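Long-range contact in fatty acid amide hydrolase (Candida albicans, PDB 6KVR), which probably hydrolyses amides of monocarboxylic acids to the free carboxylate and ammonium, as a member of the amidase signature family: residues A[368-373]-A[563-568]. Sequence-based numbering, arbitrary orientation.
Sequences EKLKGA and VDLLGV
The carbonyl oxygen Lys-369 O takes the backbone N-H of Ala-373 at 3.1 Å, and methyl CD2 of Leu-565 packs against the same oxygen. This is the last turn of helix 357-372, and Leu-565 lies in the last part of helix 552-565. No hydrogen bond or salt bridge joins the two segments. Leu-565 packs against the end of helix 357-372 and splits its own two methyls between different partners. Leu-565 CD2 meets Leu-370 CD2 and Lys-369 CG, each at 3.8 Å. Leu-565 CD1 reaches Ala-373 CB, also at 3.8 Å.

Lys-369 and Leu-565 run past each other in opposite directions. The lysine CG lies roughly anti to its backbone N (chi1 -155°). The chain then bends at chi2 (86°) and again at chi4, which sets the amino group beside the CD1 methyl and carbonyl oxygen of Leu-565. Lys-369 NZ stays 4.0 Å from Leu-565 O, too far for a hydrogen bond. Lys-369 CG also touches Leu-566 CD2 at 4.0 Å. Leu-370 is the buried member, and both it and Ala-373 also pack on Ile-339.

Lys-371 NZ and Glu-368 OE1 form a salt bridge of 2.8 Å within one helix turn. After Leu-566 the chain turns at Gly-567, with phi 70°. There Val-568 N bonds to Val-563 O at 3.0 Å, and Gly-567 N bonds to Asp-564 O. Two helix C-termini thus meet through an apolar surface patch, away from the predicted active site. One ends in a Schellman motif; the other belongs to the beta-alpha-beta unit of parallel strands 343-346 and 376-379, at the edge of the mixed sheet of the amidase fold.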
loop_
_atom_site.group_PDB
_atom_site.type_symbol
_atom_site.label_atom_id
_atom_site.label_comp_id
_atom_site.label_asym_id
_atom_site.label_seq_id
_atom_site.Cartn_x
_atom_site.Cartn_y
_atom_site.Cartn_z
ATOM N N GLU A 368 -7.649 15.924 -31.917
ATOM C CA GLU A 368 -7.357 17.004 -32.854
ATOM C C GLU A 368 -7.468 18.363 -32.169
ATOM O O GLU A 368 -6.657 19.262 -32.414
ATOM C CB GLU A 368 -8.275 16.900 -34.072
ATOM C CG GLU A 368 -7.908 15.720 -34.990
ATOM C CD GLU A 368 -6.514 15.863 -35.630
ATOM O OE1 GLU A 368 -5.684 14.924 -35.525
ATOM O OE2 GLU A 368 -6.244 16.921 -36.246
ATOM N N LYS A 369 -8.430 18.504 -31.266
ATOM C CA LYS A 369 -8.536 19.712 -30.460
ATOM C C LYS A 369 -7.296 19.927 -29.585
ATOM O O LYS A 369 -6.831 21.061 -29.418
ATOM C CB LYS A 369 -9.793 19.600 -29.621
ATOM C CG LYS A 369 -10.365 20.913 -29.206
ATOM C CD LYS A 369 -11.307 21.474 -30.290
ATOM C CE LYS A 369 -11.791 22.882 -29.955
ATOM N NZ LYS A 369 -10.610 23.797 -29.730
ATOM N N LEU A 370 -6.762 18.852 -28.999
ATOM C CA LEU A 370 -5.552 18.968 -28.185
ATOM C C LEU A 370 -4.351 19.338 -29.041
ATOM O O LEU A 370 -3.529 20.178 -28.659
ATOM C CB LEU A 370 -5.267 17.650 -27.458
ATOM C CG LEU A 370 -6.158 17.228 -26.293
ATOM C CD1 LEU A 370 -5.735 15.837 -25.830
ATOM C CD2 LEU A 370 -6.070 18.261 -25.160
ATOM N N LYS A 371 -4.202 18.661 -30.180
ATOM C CA LYS A 371 -3.131 18.984 -31.107
ATOM C C LYS A 371 -3.203 20.446 -31.524
ATOM O O LYS A 371 -2.182 21.150 -31.538
ATOM C CB LYS A 371 -3.229 18.059 -32.314
ATOM C CG LYS A 371 -1.940 17.479 -32.781
ATOM C CD LYS A 371 -2.176 16.529 -33.936
ATOM C CE LYS A 371 -2.933 15.313 -33.467
ATOM N NZ LYS A 371 -3.126 14.293 -34.531
ATOM N N GLY A 372 -4.415 20.928 -31.816
ATOM C CA GLY A 372 -4.577 22.309 -32.224
ATOM C C GLY A 372 -4.216 23.307 -31.142
ATOM O O GLY A 372 -3.773 24.418 -31.442
ATOM N N ALA A 373 -4.386 22.935 -29.875
ATOM C CA ALA A 373 -3.998 23.838 -28.801
ATOM C C ALA A 373 -2.524 23.710 -28.426
ATOM O O ALA A 373 -2.088 24.355 -27.464
ATOM C CB ALA A 373 -4.883 23.609 -27.578
ATOM N N VAL A 563 -11.392 20.135 -20.195
ATOM C CA VAL A 563 -12.826 20.394 -20.237
ATOM C C VAL A 563 -13.093 21.838 -20.645
ATOM O O VAL A 563 -14.101 22.137 -21.308
ATOM C CB VAL A 563 -13.449 20.056 -18.869
ATOM C CG1 VAL A 563 -14.802 20.715 -18.696
ATOM C CG2 VAL A 563 -13.555 18.534 -18.682
ATOM N N ASP A 564 -12.195 22.755 -20.276
ATOM C CA ASP A 564 -12.351 24.140 -20.703
ATOM C C ASP A 564 -11.989 24.298 -22.175
ATOM O O ASP A 564 -12.706 24.970 -22.922
ATOM C CB ASP A 564 -11.512 25.060 -19.817
ATOM C CG ASP A 564 -12.126 25.250 -18.432
ATOM O OD1 ASP A 564 -13.222 24.687 -18.182
ATOM O OD2 ASP A 564 -11.513 25.944 -17.587
ATOM N N LEU A 565 -10.907 23.655 -22.619
ATOM C CA LEU A 565 -10.595 23.630 -24.043
ATOM C C LEU A 565 -11.775 23.127 -24.870
ATOM O O LEU A 565 -12.038 23.638 -25.967
ATOM C CB LEU A 565 -9.375 22.755 -24.293
ATOM C CG LEU A 565 -9.146 22.452 -25.777
ATOM C CD1 LEU A 565 -8.496 23.653 -26.495
ATOM C CD2 LEU A 565 -8.361 21.164 -25.979
ATOM N N LEU A 566 -12.508 22.132 -24.359
ATOM C CA LEU A 566 -13.593 21.513 -25.109
ATOM C C LEU A 566 -14.929 22.222 -24.946
ATOM O O LEU A 566 -15.903 21.822 -25.587
ATOM C CB LEU A 566 -13.759 20.046 -24.696
ATOM C CG LEU A 566 -12.643 19.085 -25.107
ATOM C CD1 LEU A 566 -12.795 17.723 -24.425
ATOM C CD2 LEU A 566 -12.620 18.931 -26.610
ATOM N N GLY A 567 -15.016 23.229 -24.088
ATOM C CA GLY A 567 -16.274 23.913 -23.878
ATOM C C GLY A 567 -17.330 23.101 -23.159
ATOM O O GLY A 567 -18.526 23.355 -23.344
ATOM N N VAL A 568 -16.931 22.145 -22.324
ATOM C CA VAL A 568 -17.899 21.282 -21.658
ATOM C C VAL A 568 -18.487 22.011 -20.453
ATOM O O VAL A 568 -17.766 22.362 -19.512
ATOM C CB VAL A 568 -17.255 19.949 -21.244
ATOM C CG1 VAL A 568 -18.238 19.121 -20.425
ATOM C CG2 VAL A 568 -16.787 19.179 -22.488
#